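Chitinase A (Equisetum arvense, PDB 5BUM) probably hydrolyses glycosidic bonds of chitin through a family 18 hydrolase domain, and carries the sugar-binding LysM module described here. Local coordinates at residues Asp24-Thr27 and Leu28-Tyr31; Asp38-Gln41 and Ile42-Leu46; Gly11-Cys14 and Tyr15-Ala18. One frame throughout, in Å; residues are numbered along the deposited sequence.

Interaction 1 of 3, residues Asp24-Thr27 and Leu28-Tyr31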
loop_
_atom_site.group_PDB
_atom_site.type_symbol
_atom_site.label_atom_id
_atom_site.label_comp_id
_atom_site.label_asym_id
_atom_site.label_seq_id
_atom_site.Cartn_x
_atom_site.Cartn_y
_atom_site.Cartn_z
ATOM N N ASP A 24 0.618 -19.471 -0.971
ATOM C CA ASP A 24 1.983 -19.252 -1.371
ATOM C C ASP A 24 2.137 -17.809 -1.867
ATOM O O ASP A 24 1.153 -17.063 -2.051
ATOM C CB ASP A 24 2.434 -20.286 -2.417
ATOM C CG ASP A 24 1.580 -20.266 -3.705
ATOM O OD1 ASP A 24 0.722 -19.365 -3.917
ATOM O OD2 ASP A 24 1.761 -21.201 -4.509
ATOM N N VAL A 25 3.385 -17.428 -2.098
ATOM C CA VAL A 25 3.664 -16.057 -2.456
ATOM C C VAL A 25 3.005 -15.673 -3.745
ATOM O O VAL A 25 2.484 -14.568 -3.836
ATOM C CB VAL A 25 5.152 -15.755 -2.492
ATOM C CG1 VAL A 25 5.332 -14.363 -3.076
ATOM C CG2 VAL A 25 5.724 -15.846 -1.058
ATOM N N ALA A 26 2.999 -16.559 -4.736
ATOM C CA ALA A 26 2.319 -16.209 -6.027
ATOM C C ALA A 26 0.870 -15.885 -5.820
ATOM O O ALA A 26 0.362 -14.975 -6.433
ATOM C CB ALA A 26 2.418 -17.343 -7.050
ATOM N N THR A 27 0.189 -16.650 -4.969
ATOM C CA THR A 27 -1.212 -16.359 -4.679
ATOM C C THR A 27 -1.327 -15.011 -4.003
ATOM O O THR A 27 -2.122 -14.185 -4.411
ATOM C CB THR A 27 -1.885 -17.424 -3.803
ATOM O OG1 THR A 27 -1.752 -18.714 -4.416
ATOM C CG2 THR A 27 -3.369 -17.118 -3.645
ATOM N N LEU A 28 -0.524 -14.780 -2.975
ATOM C CA LEU A 28 -0.488 -13.460 -2.354
ATOM C C LEU A 28 -0.321 -12.397 -3.441
ATOM O O LEU A 28 -0.942 -11.325 -3.348
ATOM C CB LEU A 28 0.710 -13.339 -1.385
ATOM C CG LEU A 28 0.755 -12.094 -0.505
ATOM C CD1 LEU A 28 -0.543 -12.010 0.301
ATOM C CD2 LEU A 28 1.966 -12.062 0.429
ATOM N N GLN A 29 0.559 -12.652 -4.424
ATOM C CA GLN A 29 0.803 -11.673 -5.491
ATOM C C GLN A 29 -0.423 -11.517 -6.341
ATOM O O GLN A 29 -0.831 -10.404 -6.619
ATOM C CB GLN A 29 1.987 -12.034 -6.375
ATOM C CG GLN A 29 3.317 -11.590 -5.768
ATOM C CD GLN A 29 4.539 -12.291 -6.379
ATOM O OE1 GLN A 29 5.651 -11.776 -6.318
ATOM N NE2 GLN A 29 4.333 -13.479 -6.954
ATOM N N SER A 30 -1.039 -12.628 -6.720
ATOM C CA SER A 30 -2.252 -12.572 -7.509
ATOM C C SER A 30 -3.349 -11.751 -6.776
ATOM O O SER A 30 -4.203 -11.116 -7.387
ATOM C CB SER A 30 -2.770 -13.958 -7.716
ATOM O OG SER A 30 -3.704 -14.183 -6.670
ATOM N N TYR A 31 -3.337 -11.778 -5.456
ATOM C CA TYR A 31 -4.338 -11.041 -4.681
ATOM C C TYR A 31 -3.996 -9.579 -4.582
ATOM O O TYR A 31 -4.806 -8.797 -4.132
ATOM C CB TYR A 31 -4.416 -11.566 -3.242
ATOM C CG TYR A 31 -5.053 -12.920 -3.014
ATOM C CD1 TYR A 31 -5.854 -13.530 -3.970
ATOM C CD2 TYR A 31 -4.884 -13.553 -1.799
ATOM C CE1 TYR A 31 -6.435 -14.775 -3.729
ATOM C CE2 TYR A 31 -5.466 -14.774 -1.537
ATOM C CZ TYR A 31 -6.243 -15.380 -2.499
ATOM O OH TYR A 31 -6.806 -16.581 -2.214
#
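Thr27 and Tyr31 lie alongside each other one turn apart, and the methyl of Thr27 sits over the tyrosine ring. CG2 stands 3.9 Å from the Tyr31 ring centroid in a CH-pi contact, displaced from the centre so that Tyr31 CZ, at 3.5 Å, is its nearest ring atom. Thr27 keeps OG1 beside its backbone N (chi1 -56°), facing Asp24, which sends CG2 anti to that N and towards the ring. There OG1 reaches Asp24 OD1 at 2.6 Å and Thr27 N reaches the same oxygen at 3.0 Å, the two donors coming from opposite faces of the carboxylate plane. Asp24 is thereby the N-cap of helix 25-30, the second helix of the LysM beta-alpha-alpha-beta fold. One turn on, Thr27 O is gripped twice: Tyr31 N donates to it from the backbone, while Ser30 OG takes a lone pair in the carbonyl plane at 2.8 Å. Tyr31 also packs on Ile23. With an alanine at Tyr31 the Thr27 methyl would probably lose the ring face it rests on, and Ile23 a neighbour. On the tightly packed flank Leu28 is buried, directed onto Cys14, Ile17 and Leu35. The flank with Ala26 and Gln29 is looser and more exposed; here the extended Gln29 chain passes Val25 at an angle, its CD 4.0 Å from Val25 CG1.

Interaction 2 of 3, residues Asp38-Gln41 and Ile42-Leu46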
loop_
_atom_site.group_PDB
_atom_site.type_symbol
_atom_site.label_atom_id
_atom_site.label_comp_id
_atom_site.label_asym_id
_atom_site.label_seq_id
_atom_site.Cartn_x
_atom_site.Cartn_y
_atom_site.Cartn_z
ATOM N N ASP A 38 10.124 -7.249 -2.360
ATOM C CA ASP A 38 11.435 -6.685 -1.940
ATOM C C ASP A 38 11.328 -5.353 -1.261
ATOM O O ASP A 38 12.331 -4.814 -0.861
ATOM C CB ASP A 38 12.452 -6.571 -3.084
ATOM C CG ASP A 38 11.918 -5.870 -4.343
ATOM O OD1 ASP A 38 10.814 -5.293 -4.388
ATOM O OD2 ASP A 38 12.660 -5.908 -5.349
ATOM N N ASN A 39 10.106 -4.872 -1.065
ATOM C CA ASN A 39 9.859 -3.469 -0.814
ATOM C C ASN A 39 8.522 -3.236 -0.123
ATOM O O ASN A 39 7.715 -2.397 -0.541
ATOM C CB ASN A 39 9.865 -2.742 -2.160
ATOM C CG ASN A 39 9.803 -1.230 -2.013
ATOM O OD1 ASN A 39 9.239 -0.556 -2.879
ATOM N ND2 ASN A 39 10.380 -0.690 -0.926
ATOM N N LEU A 40 8.284 -4.016 0.920
ATOM C CA LEU A 40 7.072 -3.887 1.670
ATOM C C LEU A 40 7.241 -2.717 2.610
ATOM O O LEU A 40 8.329 -2.499 3.159
ATOM C CB LEU A 40 6.851 -5.132 2.498
ATOM C CG LEU A 40 6.609 -6.415 1.751
ATOM C CD1 LEU A 40 6.551 -7.577 2.719
ATOM C CD2 LEU A 40 5.317 -6.288 0.991
ATOM N N GLN A 41 6.148 -1.994 2.819
ATOM C CA GLN A 41 6.106 -0.824 3.723
ATOM C C GLN A 41 5.360 -1.157 5.029
ATOM O O GLN A 41 4.328 -1.868 5.021
ATOM C CB GLN A 41 5.325 0.302 3.027
ATOM C CG GLN A 41 5.627 0.500 1.540
ATOM C CD GLN A 41 7.052 0.920 1.325
ATOM O OE1 GLN A 41 7.744 0.395 0.465
ATOM N NE2 GLN A 41 7.513 1.840 2.140
ATOM N N ILE A 42 5.830 -0.618 6.137
ATOM C CA ILE A 42 5.112 -0.765 7.393
ATOM C C ILE A 42 3.670 -0.252 7.253
ATOM O O ILE A 42 3.435 0.794 6.658
ATOM C CB ILE A 42 5.874 -0.063 8.530
ATOM C CG1 ILE A 42 7.016 -0.970 9.022
ATOM C CG2 ILE A 42 4.968 0.222 9.703
ATOM C CD1 ILE A 42 8.263 -0.209 9.394
ATOM N N GLY A 43 2.694 -1.010 7.760
ATOM C CA GLY A 43 1.293 -0.616 7.666
ATOM C C GLY A 43 0.661 -0.910 6.320
ATOM O O GLY A 43 -0.562 -0.747 6.118
ATOM N N GLN A 44 1.462 -1.339 5.365
ATOM C CA GLN A 44 0.911 -1.674 4.031
ATOM C C GLN A 44 -0.127 -2.771 4.230
ATOM O O GLN A 44 0.100 -3.697 4.970
ATOM C CB GLN A 44 2.060 -2.147 3.151
ATOM C CG GLN A 44 1.731 -2.516 1.694
ATOM C CD GLN A 44 2.988 -2.936 0.936
ATOM O OE1 GLN A 44 4.082 -2.969 1.520
ATOM N NE2 GLN A 44 2.843 -3.277 -0.346
ATOM N N GLN A 45 -1.271 -2.675 3.599
ATOM C CA GLN A 45 -2.345 -3.639 3.812
ATOM C C GLN A 45 -2.382 -4.528 2.651
ATOM O O GLN A 45 -2.394 -4.059 1.525
ATOM C CB GLN A 45 -3.691 -2.932 3.912
ATOM C CG GLN A 45 -3.697 -1.982 5.108
ATOM C CD GLN A 45 -4.991 -1.266 5.278
ATOM O OE1 GLN A 45 -5.943 -1.470 4.509
ATOM N NE2 GLN A 45 -5.039 -0.401 6.290
ATOM N N LEU A 46 -2.397 -5.826 2.916
ATOM C CA LEU A 46 -2.249 -6.789 1.871
ATOM C C LEU A 46 -3.483 -7.652 1.906
ATOM O O LEU A 46 -3.855 -8.162 2.955
ATOM C CB LEU A 46 -1.013 -7.619 2.137
ATOM C CG LEU A 46 0.317 -7.385 1.410
ATOM C CD1 LEU A 46 0.520 -6.004 0.788
ATOM C CD2 LEU A 46 1.445 -7.737 2.360
#
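Gln44 reaches back across a type II beta turn, Gln41 to Gln44, and closes it twice. Its side-chain OE1 accepts from Gln41 N at 2.6 Å, an almost straight bond (168° at the hydrogen) with the donor tilted modestly from the amide plane. In return Gln44 N donates to Gln41 O at 2.9 Å, coming from above the carbonyl plane instead of along a lone pair. The turn leads the chain into strand 45-47, the last strand of the LysM fold. With CG pointing opposite to the backbone N (chi1 -178°) and the rest of the chain extended, the amide of Gln44 is carried the full length of the side chain to the far limb of the turn. Leu40 meets it there at about a right angle: CD2 lies 3.6 Å from Gln44 OE1, so the oxygen that binds Gln41 N is also flanked by a methyl. The other end of the amide, NE2, is satisfied by Ile42 O of the second subunit, which fixes which way the group is turned and ties the turn to the dimer. Gly43 takes the third place of the turn, where a type II turn needs positive phi (80°). Further out, backbone hydrogen bonds pair Gly43 and Gln44 with Val8, and Leu46 with Tyr6, holding the start of the strand, while Leu35 packs on Leu40, Gln44 and Leu46 from the interior. On that inner side Leu40 CD2 and Leu46 CD2 come within 4.4 Å of each other.

Interaction 3 of 3, residues Gly11-Cys14 and Tyr15-Ala18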
loop_
_atom_site.group_PDB
_atom_site.type_symbol
_atom_site.label_atom_id
_atom_site.label_comp_id
_atom_site.label_asym_id
_atom_site.label_seq_id
_atom_site.Cartn_x
_atom_site.Cartn_y
_atom_site.Cartn_z
ATOM N N GLY A 11 9.771 -6.095 9.746
ATOM C CA GLY A 11 10.476 -7.370 9.527
ATOM C C GLY A 11 9.673 -8.485 8.851
ATOM O O GLY A 11 10.216 -9.534 8.529
ATOM N N ASP A 12 8.384 -8.271 8.630
ATOM C CA ASP A 12 7.604 -9.208 7.826
ATOM C C ASP A 12 8.121 -9.446 6.421
ATOM O O ASP A 12 8.514 -8.510 5.726
ATOM C CB ASP A 12 6.195 -8.683 7.674
ATOM C CG ASP A 12 5.390 -8.867 8.903
ATOM O OD1 ASP A 12 5.879 -9.533 9.839
ATOM O OD2 ASP A 12 4.258 -8.371 8.915
ATOM N N ILE A 13 8.050 -10.689 5.953
ATOM C CA ILE A 13 8.377 -10.978 4.534
ATOM C C ILE A 13 7.223 -11.694 3.877
ATOM O O ILE A 13 6.326 -12.237 4.552
ATOM C CB ILE A 13 9.688 -11.778 4.391
ATOM C CG1 ILE A 13 9.541 -13.187 5.011
ATOM C CG2 ILE A 13 10.821 -11.021 5.097
ATOM C CD1 ILE A 13 10.806 -14.030 4.938
ATOM N N CYS A 14 7.191 -11.668 2.557
ATOM C CA CYS A 14 5.999 -12.166 1.876
ATOM C C CYS A 14 5.818 -13.663 2.141
ATOM O O CYS A 14 4.694 -14.123 2.325
ATOM C CB CYS A 14 6.079 -11.944 0.376
ATOM S SG CYS A 14 5.612 -10.311 -0.208
ATOM N N TYR A 15 6.925 -14.421 2.123
ATOM C CA TYR A 15 6.846 -15.847 2.323
ATOM C C TYR A 15 6.130 -16.153 3.603
ATOM O O TYR A 15 5.264 -17.015 3.605
ATOM C CB TYR A 15 8.222 -16.488 2.291
ATOM C CG TYR A 15 8.217 -17.997 2.347
ATOM C CD1 TYR A 15 8.042 -18.764 1.204
ATOM C CD2 TYR A 15 8.416 -18.670 3.554
ATOM C CE1 TYR A 15 8.051 -20.159 1.272
ATOM C CE2 TYR A 15 8.423 -20.060 3.616
ATOM C CZ TYR A 15 8.236 -20.784 2.485
ATOM O OH TYR A 15 8.238 -22.158 2.577
ATOM N N ASN A 16 6.424 -15.452 4.686
ATOM C CA ASN A 16 5.827 -15.851 5.962
ATOM C C ASN A 16 4.396 -15.405 6.093
ATOM O O ASN A 16 3.595 -16.057 6.784
ATOM C CB ASN A 16 6.608 -15.311 7.152
ATOM C CG ASN A 16 7.976 -15.897 7.239
ATOM O OD1 ASN A 16 8.891 -15.302 7.785
ATOM N ND2 ASN A 16 8.130 -17.072 6.691
ATOM N N ILE A 17 4.094 -14.251 5.506
ATOM C CA ILE A 17 2.739 -13.711 5.519
ATOM C C ILE A 17 1.846 -14.704 4.818
ATOM O O ILE A 17 0.806 -15.080 5.326
ATOM C CB ILE A 17 2.679 -12.341 4.799
ATOM C CG1 ILE A 17 3.471 -11.293 5.672
ATOM C CG2 ILE A 17 1.231 -11.976 4.490
ATOM C CD1 ILE A 17 3.642 -9.899 5.110
ATOM N N ALA A 18 2.293 -15.155 3.667
ATOM C CA ALA A 18 1.580 -16.141 2.888
ATOM C C ALA A 18 1.375 -17.465 3.651
ATOM O O ALA A 18 0.281 -17.993 3.722
ATOM C CB ALA A 18 2.371 -16.396 1.615
HETATM O O HOH W 1 7.923 -12.439 8.460
#
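The entry into helix 14-21, the first helix of the LysM domain, is made where Ile13, at the N-cap position, meets Asn16 and Ile17. Ile13 O accepts from Ile17 N at 3.2 Å and more weakly from Asn16 N. One residue on, Cys14 O takes Ala18 N at 2.9 Å. On the outer side Ile13 places CG1 between its backbone N and carbonyl carbon (chi1 65°), a crowded position that brings the branch over to Asn16, with CG1 3.5 Å from Asn16 OD1. That amide oxygen accepts a hydrogen bond from a water, which in turn accepts from Ile13 N at 3.1 Å, so one solvent molecule bridges the N-cap backbone to the first turn. On the inner side Ile17 sends its CD1 across to Asp12, 3.8 Å from Asp12 CB, at about a right angle to that side chain. The carboxylate of Asp12 is held outside the contact: OD2 accepts from Tyr6 OH and from Lys9 N, tying the loop to the chain around the first strand. Ala18 packs on Ile23, and Cys14 SG is bonded to Cys37. A helix start with one buried side, pinned by a disulfide to the loop beyond the second helix, is the arrangement here, within the beta-alpha-alpha-beta fold characteristic of LysM modules.

How the interactions relate
Along the chain interaction 3 comes first, at the start of helix 14-21, then interaction 1 on helix 25-30, and last interaction 2, leading into strand 45-47, which pairs antiparallel with strand 5-7. All three lie in the one LysM domain. Interactions 1 and 2 sit on opposite sides of its centre, about 14 Å apart between centres and not touching; interaction 3 touches both, its centre about 11 Å from the first and 10 Å from the second. Val25 CG2 packs 3.6 Å from Tyr15 CA, and Leu46 CD2 lies 4.1 Å from Ile17 CD1. The first helix thus joins the second helix to the sheet in this small module.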